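Local coordinates for protein cellulose 1,4-beta-cellobiosidase (Thermobifida fusca, PDB 4JJJ) that probably hydrolyses cellulose to release cellobiose, the chain here being the family 48 glycoside hydrolase domain of a longer secreted cellulase, at residues Phe356-Leu360 / Asp434-Ile440; Gln367-Ile373 / Ala439-Trp444; Thr88-Asn94 / Thr140-Tyr144; Phe83-Gly87 / Ala168-Ile172; Leu562-Pro566 / Ile578-Phe584. The protein carries 1 engineered substitution. All blocks are in the same frame, centred on the assembly; numbering follows the deposited sequence. Where two conformers were deposited one is given.

Contact 1: Phe356-Leu360 / Asp434-Ile440; sequences FDRQL and DARAEAI. With ZN (zinc ion), chain T; CA (calcium ion), chain G.
Leu360 CD1 lies over one face of the guanidinium of Arg436, 3.5 Å from CZ and offset toward its rim. The other methyl of Leu360, CD2, packs on Ile440 CD1 at 4.4 Å. The Phe356 ring stands nearly upright to the guanidinium, planes 83° apart, with CE2 3.5 Å from Arg436 NH2; the cation-pi attraction is long and at most weak.

What fixes the arginine is a salt bridge within its own segment. NE and NH2 grip Asp434 side-on, one nitrogen to each carboxylate oxygen, both in the guanidinium plane and on syn lone pairs; NH2 to Asp434 OD2 is 2.8 Å. Asp434 is also the N-cap of its helix, OD1 accepting from Ala437 N at 3.2 Å and weakly from Arg436 N. An alanine in place of Asp434 would probably leave the helix start uncapped and the guanidinium free to swing off Leu360.

Metal chemistry enters through Asp357, whose OD1 binds a zinc ion at 2.0 Å, with Glu361 as a further ligand. A water donates to Asp357 OD1 and weakly accepts from Arg436 NH1.

The helical segments 356-360 and 435-440, parts of helices 348-365 and 435-450, run nearly parallel, their axes 18° apart and 11.2 Å from each other at closest; helix 416-432 touches Phe356, Ala437 and Ile440, and helix 329-337 touches Phe356 and Leu360.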
# COMPACT_ATOMS: atom_id res chain seq x y z
N PHE A 356 -5.63 10.29 14.64
CA PHE A 356 -6.56 11.10 13.87
C PHE A 356 -6.06 12.55 13.80
O PHE A 356 -5.95 13.18 12.73
CB PHE A 356 -7.94 10.96 14.46
CG PHE A 356 -9.03 11.80 13.82
CD1 PHE A 356 -9.18 11.85 12.45
CD2 PHE A 356 -9.96 12.49 14.57
CE1 PHE A 356 -10.18 12.59 11.86
CE2 PHE A 356 -10.98 13.21 14.01
CZ PHE A 356 -11.10 13.27 12.64
N ASP A 357 -5.82 13.12 14.97
CA ASP A 357 -5.28 14.47 15.09
C ASP A 357 -3.92 14.62 14.40
O ASP A 357 -3.74 15.55 13.57
CB ASP A 357 -5.16 14.84 16.57
CG ASP A 357 -4.38 16.12 16.81
OD1 ASP A 357 -4.82 17.12 16.23
OD2 ASP A 357 -3.31 16.05 17.52
N ARG A 358 -2.99 13.73 14.72
CA ARG A 358 -1.65 13.81 14.21
C ARG A 358 -1.61 13.72 12.64
O ARG A 358 -0.89 14.46 11.96
CB ARG A 358 -0.75 12.73 14.75
CG ARG A 358 0.74 12.97 14.53
CD ARG A 358 1.30 14.10 15.35
NE ARG A 358 1.21 13.97 16.79
CZ ARG A 358 2.15 13.31 17.51
NH1 ARG A 358 3.15 12.68 16.97
NH2 ARG A 358 2.06 13.29 18.81
N GLN A 359 -2.46 12.85 12.10
CA GLN A 359 -2.49 12.69 10.64
C GLN A 359 -2.99 13.97 10.00
O GLN A 359 -2.43 14.41 8.98
CB GLN A 359 -3.39 11.53 10.25
CG GLN A 359 -2.84 10.14 10.58
CD GLN A 359 -3.69 9.03 10.00
OE1 GLN A 359 -4.23 9.10 8.89
NE2 GLN A 359 -3.91 8.04 10.84
N LEU A 360 -4.02 14.65 10.53
CA LEU A 360 -4.45 15.88 9.95
C LEU A 360 -3.40 16.96 10.06
O LEU A 360 -3.26 17.74 9.07
CB LEU A 360 -5.76 16.35 10.60
CG LEU A 360 -7.00 15.53 10.12
CD1 LEU A 360 -8.12 15.70 11.17
CD2 LEU A 360 -7.38 16.01 8.73
N ASP A 434 -15.45 18.45 9.13
CA ASP A 434 -14.20 18.73 9.84
C ASP A 434 -13.49 19.95 9.20
O ASP A 434 -13.05 19.89 8.04
CB ASP A 434 -13.28 17.50 9.83
CG ASP A 434 -12.12 17.65 10.78
OD1 ASP A 434 -11.26 18.53 10.54
OD2 ASP A 434 -12.10 16.83 11.74
N ALA A 435 -13.38 21.02 9.96
CA ALA A 435 -12.79 22.28 9.46
C ALA A 435 -11.34 22.11 9.01
O ALA A 435 -10.87 22.89 8.18
CB ALA A 435 -12.87 23.35 10.52
N ARG A 436 -10.63 21.21 9.63
CA ARG A 436 -9.23 20.93 9.31
C ARG A 436 -9.18 20.31 7.92
O ARG A 436 -8.36 20.71 7.04
CB ARG A 436 -8.53 20.02 10.32
CG ARG A 436 -8.59 20.62 11.77
CD ARG A 436 -8.25 19.59 12.82
NE ARG A 436 -9.26 18.57 12.92
CZ ARG A 436 -9.32 17.62 13.87
NH1 ARG A 436 -8.35 17.59 14.77
NH2 ARG A 436 -10.24 16.66 13.83
N ALA A 437 -9.98 19.30 7.72
CA ALA A 437 -10.12 18.71 6.35
C ALA A 437 -10.51 19.73 5.32
O ALA A 437 -9.98 19.79 4.22
CB ALA A 437 -11.10 17.59 6.39
N GLU A 438 -11.48 20.59 5.69
CA GLU A 438 -11.97 21.63 4.78
C GLU A 438 -10.82 22.58 4.33
O GLU A 438 -10.71 22.86 3.13
CB GLU A 438 -13.03 22.45 5.50
CG GLU A 438 -13.68 23.47 4.62
CD GLU A 438 -14.74 24.29 5.33
OE1 GLU A 438 -14.87 24.29 6.50
OE2 GLU A 438 -15.46 24.95 4.62
N ALA A 439 -9.96 22.95 5.28
CA ALA A 439 -8.86 23.86 4.91
C ALA A 439 -7.93 23.23 3.94
O ALA A 439 -7.49 23.90 3.00
CB ALA A 439 -8.13 24.33 6.12
N ILE A 440 -7.58 21.95 4.15
CA ILE A 440 -6.73 21.25 3.16
C ILE A 440 -7.40 21.20 1.79
O ILE A 440 -6.78 21.53 0.71
CB ILE A 440 -6.40 19.83 3.69
CG1 ILE A 440 -5.56 19.88 4.93
CG2 ILE A 440 -5.61 19.07 2.61
CD1 ILE A 440 -5.45 18.57 5.68
ZN ZN T . -3.71 18.75 16.58
CA CA G . -14.37 26.46 2.77
O HOH W 1 -5.30 17.90 13.67
O HOH W 2 -3.74 19.30 18.55
O HOH W 3 -16.39 26.61 1.53
O HOH W 4 -14.92 28.57 3.13
O HOH W 5 -15.36 24.56 1.65

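Contact 2: Gln367-Ile373 / Ala439-Trp444. With CA (calcium ion), chain G.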
# COMPACT_ATOMS: atom_id res chain seq x y z
N GLN A 367 1.33 20.51 2.98
CA GLN A 367 0.68 21.14 1.88
C GLN A 367 1.54 22.26 1.25
O GLN A 367 1.86 23.28 1.87
CB GLN A 367 -0.73 21.68 2.26
CG GLN A 367 -1.50 22.21 1.07
CD GLN A 367 -2.98 22.27 1.33
OE1 GLN A 367 -3.42 22.74 2.39
NE2 GLN A 367 -3.73 21.76 0.41
N SER A 368 1.89 22.05 0.02
CA SER A 368 2.78 22.94 -0.78
C SER A 368 2.10 24.27 -1.02
O SER A 368 0.85 24.46 -0.94
CB SER A 368 3.15 22.28 -2.10
OG SER A 368 1.96 22.11 -2.92
N ALA A 369 2.94 25.21 -1.50
CA ALA A 369 2.46 26.53 -1.97
C ALA A 369 1.34 26.35 -2.98
O ALA A 369 0.33 27.08 -3.00
CB ALA A 369 3.58 27.29 -2.59
N GLU A 370 1.49 25.44 -3.94
CA GLU A 370 0.54 25.25 -5.03
C GLU A 370 -0.69 24.50 -4.57
O GLU A 370 -1.77 24.70 -5.14
CB GLU A 370 1.23 24.52 -6.19
CG GLU A 370 2.06 25.42 -7.06
CD GLU A 370 3.45 25.61 -6.52
OE1 GLU A 370 3.92 24.78 -5.71
OE2 GLU A 370 4.07 26.71 -6.84
N GLY A 371 -0.57 23.60 -3.60
CA GLY A 371 -1.71 22.88 -2.99
C GLY A 371 -1.57 21.39 -2.88
O GLY A 371 -2.18 20.78 -2.04
N GLY A 372 -0.74 20.78 -3.73
CA GLY A 372 -0.44 19.37 -3.59
C GLY A 372 0.25 19.05 -2.29
O GLY A 372 0.96 19.88 -1.71
N ILE A 373 0.11 17.84 -1.82
CA ILE A 373 0.62 17.32 -0.54
C ILE A 373 1.96 16.63 -0.69
O ILE A 373 2.09 15.60 -1.40
CB ILE A 373 -0.38 16.44 0.18
CG1 ILE A 373 -1.84 17.02 0.12
CG2 ILE A 373 0.07 16.12 1.59
CD1 ILE A 373 -2.06 18.39 0.73
N ALA A 439 -9.96 22.95 5.28
CA ALA A 439 -8.86 23.86 4.91
C ALA A 439 -7.93 23.23 3.94
O ALA A 439 -7.49 23.90 3.00
CB ALA A 439 -8.13 24.33 6.12
N ILE A 440 -7.58 21.95 4.15
CA ILE A 440 -6.73 21.25 3.16
C ILE A 440 -7.40 21.20 1.79
O ILE A 440 -6.78 21.53 0.71
CB ILE A 440 -6.40 19.83 3.69
CG1 ILE A 440 -5.56 19.88 4.93
CG2 ILE A 440 -5.61 19.07 2.61
CD1 ILE A 440 -5.45 18.57 5.68
N LEU A 441 -8.65 20.77 1.76
CA LEU A 441 -9.40 20.64 0.53
C LEU A 441 -9.58 21.96 -0.22
O LEU A 441 -9.45 22.03 -1.46
CB LEU A 441 -10.76 20.08 0.89
CG LEU A 441 -10.74 18.63 1.28
CD1 LEU A 441 -12.00 18.25 2.07
CD2 LEU A 441 -10.67 17.75 0.04
N ASP A 442 -9.81 23.08 0.53
CA ASP A 442 -10.05 24.33 -0.15
C ASP A 442 -8.82 24.78 -0.93
O ASP A 442 -9.01 25.55 -1.91
CB ASP A 442 -10.49 25.39 0.89
CG ASP A 442 -11.96 25.25 1.34
OD1 ASP A 442 -12.79 24.53 0.80
OD2 ASP A 442 -12.23 25.97 2.35
N LYS A 443 -7.63 24.42 -0.48
CA LYS A 443 -6.43 24.73 -1.24
C LYS A 443 -6.05 23.66 -2.27
O LYS A 443 -5.54 23.97 -3.33
CB LYS A 443 -5.33 24.96 -0.23
CG LYS A 443 -4.03 25.41 -0.90
CD LYS A 443 -2.93 25.89 0.04
CE LYS A 443 -1.70 26.38 -0.72
NZ LYS A 443 -0.63 27.00 0.17
N TRP A 444 -6.31 22.41 -1.97
CA TRP A 444 -5.95 21.33 -2.91
C TRP A 444 -6.84 21.23 -4.11
O TRP A 444 -6.37 20.98 -5.22
CB TRP A 444 -5.92 19.94 -2.11
CG TRP A 444 -5.48 18.78 -2.89
CD1 TRP A 444 -4.19 18.26 -2.91
CD2 TRP A 444 -6.26 17.95 -3.74
NE1 TRP A 444 -4.13 17.20 -3.71
CE2 TRP A 444 -5.37 16.98 -4.29
CE3 TRP A 444 -7.58 17.94 -4.12
CZ2 TRP A 444 -5.81 15.99 -5.15
CZ3 TRP A 444 -8.00 16.97 -5.02
CH2 TRP A 444 -7.14 16.03 -5.52
CA CA G . -14.37 26.46 2.77
O HOH W 6 0.13 29.47 -1.58
O HOH W 5 -15.36 24.56 1.65
O HOH W 3 -16.39 26.61 1.53
O HOH W 4 -14.92 28.57 3.13
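Two extended side chains pass each other obliquely: Gln367, with CG swung away from its backbone N (chi1 -174°), and Lys443, stretched throughout. The glutamine thereby lays its amide against the helix, where NE2 bonds Ile440 O at 3.1 Å, almost straight at 176°. Its other N-H reaches Gly371 O, also at 3.1 Å, and both acceptors lie in the amide plane and offer an in-plane lone pair. Gln364 bonds Gln367 OE1, so with the NE2 bonds the amide is held against rotation. Lys443 carries its CD past Gln367 CD, 3.8 Å away, to bring NZ to Ser368 O in a weak bond; Tyr482 is a stronger partner, and a water links NZ to Ala369 O. Gly371 O sits at the edge of the Trp444 ring, 3.3 Å from CD1, while Ile373 CD1 packs on Ile440 CG2.

Ser368 OG accepts from Gly371 N, an ST motif. This loop after helix 348-365 docks on helix 435-450 in the (alpha/alpha)6 barrel, beside the calcium site that Asp442 shares with Glu438.

Contact 3: Thr88-Asn94 / Thr140-Tyr144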
# COMPACT_ATOMS: atom_id res chain seq x y z
N THR A 88 -2.34 -19.81 11.75
CA THR A 88 -1.37 -20.37 12.70
C THR A 88 -0.23 -21.13 11.99
O THR A 88 0.97 -20.92 12.28
CB THR A 88 -2.09 -21.30 13.70
OG1 THR A 88 -3.14 -20.55 14.37
CG2 THR A 88 -1.07 -21.92 14.67
N LYS A 89 -0.59 -21.94 11.00
CA LYS A 89 0.40 -22.65 10.18
C LYS A 89 1.42 -21.72 9.60
O LYS A 89 2.63 -22.06 9.53
CB LYS A 89 -0.28 -23.47 9.07
CG LYS A 89 -1.03 -22.65 8.00
CD LYS A 89 -1.90 -23.63 7.20
CE LYS A 89 -2.23 -23.15 5.82
NZ LYS A 89 -3.41 -22.28 5.80
N ASP A 90 0.95 -20.55 9.16
CA ASP A 90 1.79 -19.59 8.48
C ASP A 90 2.66 -18.73 9.43
O ASP A 90 3.76 -18.37 9.07
CB ASP A 90 0.93 -18.63 7.64
CG ASP A 90 -0.03 -19.37 6.67
OD1 ASP A 90 0.54 -20.02 5.75
OD2 ASP A 90 -1.26 -19.18 6.79
N GLN A 91 2.16 -18.43 10.62
CA GLN A 91 2.90 -17.67 11.64
C GLN A 91 2.88 -18.43 12.97
O GLN A 91 2.23 -18.08 13.95
CB GLN A 91 2.35 -16.24 11.81
CG GLN A 91 0.85 -16.19 12.10
CD GLN A 91 0.39 -14.80 12.49
OE1 GLN A 91 1.02 -14.15 13.32
NE2 GLN A 91 -0.75 -14.35 11.96
N PRO A 92 3.64 -19.56 13.02
CA PRO A 92 3.40 -20.52 14.14
C PRO A 92 4.10 -20.30 15.47
O PRO A 92 3.66 -20.90 16.49
CB PRO A 92 3.91 -21.84 13.51
CG PRO A 92 4.98 -21.43 12.54
CD PRO A 92 4.33 -20.18 11.89
N THR A 93 5.11 -19.40 15.50
CA THR A 93 5.97 -19.31 16.70
C THR A 93 5.96 -17.91 17.35
O THR A 93 6.95 -17.51 17.92
CB THR A 93 7.37 -19.78 16.35
OG1 THR A 93 7.88 -19.06 15.23
CG2 THR A 93 7.42 -21.23 16.07
N ASN A 94 4.84 -17.22 17.35
CA ASN A 94 4.77 -15.94 18.05
C ASN A 94 4.95 -16.10 19.59
O ASN A 94 5.28 -15.15 20.27
CB ASN A 94 3.46 -15.20 17.79
CG ASN A 94 3.37 -14.64 16.39
OD1 ASN A 94 4.00 -13.62 16.07
ND2 ASN A 94 2.55 -15.25 15.59
N THR A 140 -4.67 -14.49 21.82
CA THR A 140 -3.72 -15.13 20.94
C THR A 140 -2.48 -14.23 20.79
O THR A 140 -2.57 -13.01 21.02
CB THR A 140 -4.34 -15.38 19.55
OG1 THR A 140 -3.39 -15.90 18.66
CG2 THR A 140 -4.77 -14.10 18.93
N ASN A 141 -1.33 -14.80 20.51
CA ASN A 141 -0.13 -14.06 20.24
C ASN A 141 0.03 -13.76 18.73
O ASN A 141 1.00 -13.12 18.34
CB ASN A 141 1.10 -14.85 20.70
CG ASN A 141 1.17 -14.98 22.18
OD1 ASN A 141 0.90 -14.04 22.94
ND2 ASN A 141 1.45 -16.26 22.61
N GLU A 142 -0.87 -14.22 17.88
CA GLU A 142 -0.78 -14.07 16.49
C GLU A 142 -1.15 -12.59 16.11
O GLU A 142 -1.90 -11.93 16.82
CB GLU A 142 -1.77 -15.02 15.79
CG GLU A 142 -1.30 -16.48 15.95
CD GLU A 142 -2.21 -17.51 15.35
OE1 GLU A 142 -3.12 -17.17 14.57
OE2 GLU A 142 -2.11 -18.74 15.69
N ILE A 143 -0.72 -12.16 14.92
CA ILE A 143 -1.02 -10.79 14.36
C ILE A 143 -2.21 -10.98 13.48
O ILE A 143 -2.21 -11.85 12.63
CB ILE A 143 0.15 -10.28 13.55
CG1 ILE A 143 1.32 -10.10 14.41
CG2 ILE A 143 -0.16 -8.99 12.75
CD1 ILE A 143 1.28 -9.04 15.44
N TYR A 144 -3.24 -10.13 13.61
CA TYR A 144 -4.35 -10.08 12.73
C TYR A 144 -4.20 -8.83 11.79
O TYR A 144 -4.69 -7.78 12.11
CB TYR A 144 -5.65 -10.00 13.50
CG TYR A 144 -6.89 -10.14 12.66
CD1 TYR A 144 -7.62 -9.07 12.22
CD2 TYR A 144 -7.35 -11.39 12.32
CE1 TYR A 144 -8.76 -9.24 11.51
CE2 TYR A 144 -8.48 -11.61 11.59
CZ TYR A 144 -9.21 -10.51 11.18
OH TYR A 144 -10.42 -10.72 10.49
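Gln91 OE1 is gripped from both segments: Ile143 N donates to it at 3.1 Å with a nearly straight 176° angle, and Asn94 ND2 at 3.0 Å along a more bent path. Both donors come from the same face of the Gln91 amide, each tilted about 25° from the carbonyl plane, and Trp303 NE1 adds a further bond to this oxygen. The other end of the amide answers in kind. Gln91 NE2 donates to Ile143 O at 3.0 Å, in the plane of that carbonyl and of its own amide, and also bonds Pro86 O. One flat side-chain amide thus satisfies both the N-H and the C=O of Ile143, as a neighbouring strand would, and has little freedom to flip. To reach it, Gln91 places CG between its backbone N and carbonyl carbon (chi1 54°) and then runs out straight.

Nearer the surface, Thr88 OG1 donates to Glu142 OE2 in a very short bond of 2.5 Å, the two side chains crossing at about a right angle. Asn94 meets the opposite segment with CB, 3.3 Å from Asn141 O, while Arg316 takes its OD1.

Glu142 N bonds Thr140 OG1, an ST turn just before Ile143. The contact joins two loops of the family 48 catalytic domain: a buried glutamine amide ties the loop after helix 71-83 to the loop after helix 131-138.

Contact 4: Phe83-Gly87 / Ala168-Ile172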
# COMPACT_ATOMS: atom_id res chain seq x y z
N PHE A 83 -6.77 -16.53 3.17
CA PHE A 83 -5.69 -16.55 2.19
C PHE A 83 -4.58 -15.52 2.41
O PHE A 83 -3.54 -15.67 1.84
CB PHE A 83 -6.17 -16.50 0.75
CG PHE A 83 -7.02 -17.67 0.38
CD1 PHE A 83 -6.47 -18.94 0.41
CD2 PHE A 83 -8.35 -17.48 0.05
CE1 PHE A 83 -7.26 -20.06 0.07
CE2 PHE A 83 -9.15 -18.56 -0.35
CZ PHE A 83 -8.60 -19.81 -0.30
N ILE A 84 -4.84 -14.44 3.12
CA ILE A 84 -3.84 -13.38 3.21
C ILE A 84 -3.55 -12.85 4.63
O ILE A 84 -2.57 -12.17 4.77
CB ILE A 84 -4.14 -12.23 2.24
CG1 ILE A 84 -2.85 -11.50 1.81
CG2 ILE A 84 -5.20 -11.29 2.77
CD1 ILE A 84 -3.04 -10.52 0.65
N ILE A 85 -4.39 -13.17 5.61
CA ILE A 85 -4.04 -12.92 7.01
C ILE A 85 -3.39 -14.23 7.45
O ILE A 85 -4.08 -15.21 7.53
CB ILE A 85 -5.26 -12.59 7.87
CG1 ILE A 85 -5.89 -11.28 7.34
CG2 ILE A 85 -4.80 -12.46 9.31
CD1 ILE A 85 -7.06 -10.77 8.12
N PRO A 86 -2.09 -14.26 7.70
CA PRO A 86 -1.45 -15.52 8.00
C PRO A 86 -2.15 -16.28 9.10
O PRO A 86 -2.43 -15.70 10.18
CB PRO A 86 -0.01 -15.05 8.40
CG PRO A 86 0.21 -13.77 7.57
CD PRO A 86 -1.15 -13.12 7.70
N GLY A 87 -2.37 -17.60 8.83
CA GLY A 87 -2.97 -18.40 9.89
C GLY A 87 -1.93 -18.96 10.81
O GLY A 87 -0.78 -18.72 10.64
N ALA A 168 -3.19 -23.07 -2.58
CA ALA A 168 -3.59 -21.77 -2.04
C ALA A 168 -2.57 -20.77 -2.67
O ALA A 168 -1.45 -21.17 -3.05
CB ALA A 168 -3.44 -21.74 -0.57
N PRO A 169 -2.93 -19.50 -2.78
CA PRO A 169 -1.94 -18.53 -3.11
C PRO A 169 -0.68 -18.62 -2.24
O PRO A 169 -0.83 -18.81 -0.99
CB PRO A 169 -2.69 -17.20 -2.84
CG PRO A 169 -4.17 -17.51 -3.03
CD PRO A 169 -4.23 -18.87 -2.44
N ALA A 170 0.52 -18.44 -2.79
CA ALA A 170 1.73 -18.48 -1.98
C ALA A 170 2.02 -17.15 -1.28
O ALA A 170 1.91 -16.10 -1.95
CB ALA A 170 2.91 -18.88 -2.79
N TYR A 171 2.48 -17.18 -0.04
CA TYR A 171 2.95 -15.93 0.61
C TYR A 171 4.33 -15.67 0.16
O TYR A 171 5.23 -16.48 0.39
CB TYR A 171 2.90 -16.12 2.15
CG TYR A 171 1.56 -16.07 2.78
CD1 TYR A 171 0.79 -17.25 2.97
CD2 TYR A 171 1.01 -14.89 3.27
CE1 TYR A 171 -0.47 -17.19 3.61
CE2 TYR A 171 -0.23 -14.83 3.88
CZ TYR A 171 -0.99 -15.99 4.07
OH TYR A 171 -2.23 -15.93 4.72
N ILE A 172 4.59 -14.51 -0.49
CA ILE A 172 5.86 -14.20 -1.02
C ILE A 172 6.22 -12.74 -0.68
O ILE A 172 5.36 -11.96 -0.23
CB ILE A 172 5.87 -14.34 -2.58
CG1 ILE A 172 4.74 -13.62 -3.28
CG2 ILE A 172 5.76 -15.85 -2.89
CD1 ILE A 172 5.08 -13.38 -4.75
O HOH W 7 -2.93 -18.15 0.74
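Ala168 opens the second segment with a light touch, its CB 4.2 Å from Phe83 CE1. Pro169 follows more closely: Pro169 CD comes 3.6 Å from Phe83 CD1. The carbonyl of the same proline faces a water that donates to both Pro169 O and Phe83 O at 2.8 Å each, so a single molecule bridges the two backbones.

Tyr171 then makes the largest contribution. Its CG lies beside the backbone N (chi1 -75°), and the ring reaches across to lodge its hydroxyl in the bend of 83-87. There Tyr171 OH is 3.2 Å from Phe83 O and 3.4 Å from Pro86 CA. Ile84 O lies at the ring edge, in its plane, and Pro86 CG packs 3.9 Å from Tyr171 CE2. A serine in place of Tyr171, lacking the ring, would probably open a gap beside Pro86 and leave the 83-87 backbone without the group it now wraps.

The bend follows the end of helix 71-83 and Tyr171 belongs to strand 170-173; strand 149-151, its sheet neighbour, touches Ile84, Pro169 and Tyr171, while strand 27-30 packs on Phe83 and Pro169.

Contact 5: Leu562-Pro566 / Ile578-Phe584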
# COMPACT_ATOMS: atom_id res chain seq x y z
N LEU A 562 20.00 -5.70 -11.41
CA LEU A 562 19.82 -6.74 -10.39
C LEU A 562 21.11 -7.12 -9.75
O LEU A 562 22.04 -7.63 -10.43
CB LEU A 562 19.19 -7.98 -11.05
CG LEU A 562 19.00 -9.16 -10.12
CD1 LEU A 562 18.27 -8.80 -8.82
CD2 LEU A 562 18.39 -10.27 -10.87
N TYR A 563 21.26 -6.75 -8.47
CA TYR A 563 22.41 -7.18 -7.70
C TYR A 563 22.25 -8.55 -7.10
O TYR A 563 21.24 -8.87 -6.50
CB TYR A 563 22.69 -6.14 -6.56
CG TYR A 563 23.91 -6.45 -5.69
CD1 TYR A 563 25.14 -6.24 -6.26
CD2 TYR A 563 23.80 -7.02 -4.46
CE1 TYR A 563 26.29 -6.52 -5.52
CE2 TYR A 563 24.93 -7.31 -3.68
CZ TYR A 563 26.17 -7.09 -4.28
OH TYR A 563 27.29 -7.35 -3.57
N VAL A 564 23.36 -9.39 -7.15
CA VAL A 564 23.48 -10.61 -6.44
C VAL A 564 24.92 -10.55 -5.80
O VAL A 564 25.80 -10.16 -6.54
CB VAL A 564 23.33 -11.81 -7.41
CG1 VAL A 564 23.51 -13.07 -6.68
CG2 VAL A 564 21.97 -11.78 -8.11
N PRO A 565 25.05 -10.94 -4.53
CA PRO A 565 26.42 -10.97 -3.90
C PRO A 565 27.41 -11.85 -4.65
O PRO A 565 27.06 -12.89 -5.11
CB PRO A 565 26.19 -11.47 -2.51
CG PRO A 565 24.71 -11.19 -2.24
CD PRO A 565 24.06 -11.38 -3.55
N PRO A 566 28.64 -11.35 -4.75
CA PRO A 566 29.71 -12.18 -5.38
C PRO A 566 29.75 -13.46 -4.60
O PRO A 566 29.57 -13.50 -3.37
CB PRO A 566 30.95 -11.40 -5.09
CG PRO A 566 30.54 -9.99 -4.93
CD PRO A 566 29.13 -10.03 -4.33
N ILE A 578 20.09 -17.80 -9.93
CA ILE A 578 20.36 -16.54 -9.19
C ILE A 578 21.87 -16.46 -8.93
O ILE A 578 22.38 -17.15 -8.07
CB ILE A 578 19.64 -16.54 -7.88
CG1 ILE A 578 18.13 -16.96 -8.02
CG2 ILE A 578 19.72 -15.16 -7.22
CD1 ILE A 578 17.47 -17.45 -6.78
N GLU A 579 22.51 -15.60 -9.67
CA GLU A 579 23.93 -15.39 -9.61
C GLU A 579 24.26 -14.01 -10.15
O GLU A 579 23.50 -13.35 -10.92
CB GLU A 579 24.70 -16.42 -10.43
CG GLU A 579 24.12 -16.63 -11.74
CD GLU A 579 24.84 -17.66 -12.62
OE1 GLU A 579 25.56 -18.54 -12.06
OE2 GLU A 579 24.66 -17.44 -13.86
N PRO A 580 25.44 -13.51 -9.81
CA PRO A 580 25.89 -12.29 -10.46
C PRO A 580 25.81 -12.30 -11.93
O PRO A 580 26.16 -13.32 -12.52
CB PRO A 580 27.33 -12.11 -9.93
CG PRO A 580 27.27 -12.84 -8.68
CD PRO A 580 26.44 -14.00 -8.83
N GLY A 581 25.25 -11.22 -12.52
CA GLY A 581 24.97 -11.10 -13.92
C GLY A 581 23.53 -11.50 -14.36
O GLY A 581 23.17 -11.32 -15.48
N ALA A 582 22.76 -12.04 -13.41
CA ALA A 582 21.34 -12.22 -13.64
C ALA A 582 20.64 -10.92 -13.92
O ALA A 582 21.13 -9.82 -13.66
CB ALA A 582 20.73 -12.97 -12.50
N THR A 583 19.43 -11.04 -14.45
CA THR A 583 18.58 -9.88 -14.79
C THR A 583 17.20 -10.16 -14.23
O THR A 583 16.86 -11.28 -13.78
CB THR A 583 18.44 -9.62 -16.26
OG1 THR A 583 17.74 -10.77 -16.79
CG2 THR A 583 19.81 -9.35 -16.98
N PHE A 584 16.39 -9.12 -14.16
CA PHE A 584 14.94 -9.29 -13.79
C PHE A 584 14.30 -10.45 -14.56
O PHE A 584 13.58 -11.29 -13.97
CB PHE A 584 14.22 -7.94 -14.07
CG PHE A 584 12.70 -7.99 -13.88
CD1 PHE A 584 11.87 -8.45 -14.89
CD2 PHE A 584 12.15 -7.61 -12.67
CE1 PHE A 584 10.51 -8.47 -14.73
CE2 PHE A 584 10.78 -7.67 -12.49
CZ PHE A 584 9.98 -8.10 -13.52
O HOH W 8 23.28 -8.90 -12.29
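Val564 and Leu562 both turn their side chains onto the 578-584 segment, and their rotamers decide what each branch meets. Val564 has CG1 anti to its backbone N (chi1 178°), which sets that methyl 3.8 Å from Pro580 CD. The second methyl, CG2, is thereby directed to the Glu579 carbonyl, 3.6 Å from Glu579 O, and also touches Ile578 CG2. The valine so straddles the peptide link between Glu579 and Pro580, with its CB 3.6 Å from Pro580 N.

Leu562 holds CG on the far side from N as well (chi1 178°), but its next torsion (chi2 51°) leaves CD2 as the extended branch, which reaches 3.4 Å from Thr583 O and 3.9 Å from Ala582 CB, whereas CB rests near Ala582 O. Beyond the valine, Pro580 brings CG to 3.6 Å from Pro565 O.

No direct hydrogen bond joins the segments; a water does so instead, donating to Leu562 O at 2.6 Å and to Ala582 O, and weakly accepting from Gly581 N. Outside, Arg177 and Ile187 touch Leu562.

The proline and glycine occupy the two central positions of a type II beta turn from Glu579 to Ala582, closed by Ala582 N to Glu579 O. Glycine suits the third position, with its positive phi, and the turn offers its flank to the valine in this loop region of the catalytic domain.

Contacts 1 and 2 share Ala439 and Ile440 on helix 435-450, and its calcium site lies beside both; the first joins two helices, the second seats a loop on the same helix. Contacts 3 and 4 form another pair, 13 Å apart between centres, linked by Gln91 NE2 to Pro86 O. Contacts 2 and 4 are buried, the others partly so. Buried position does not dictate chemistry: contact 2 relies on hydrogen bonds from a side-chain amide, contact 4 on rings and a water. Contact 3 is chiefly hydrogen-bonded, contact 1 mixes an internal salt bridge with apolar cover, and contact 5, about 27 Å from the chain centre, joins two loops by apolar packing and water.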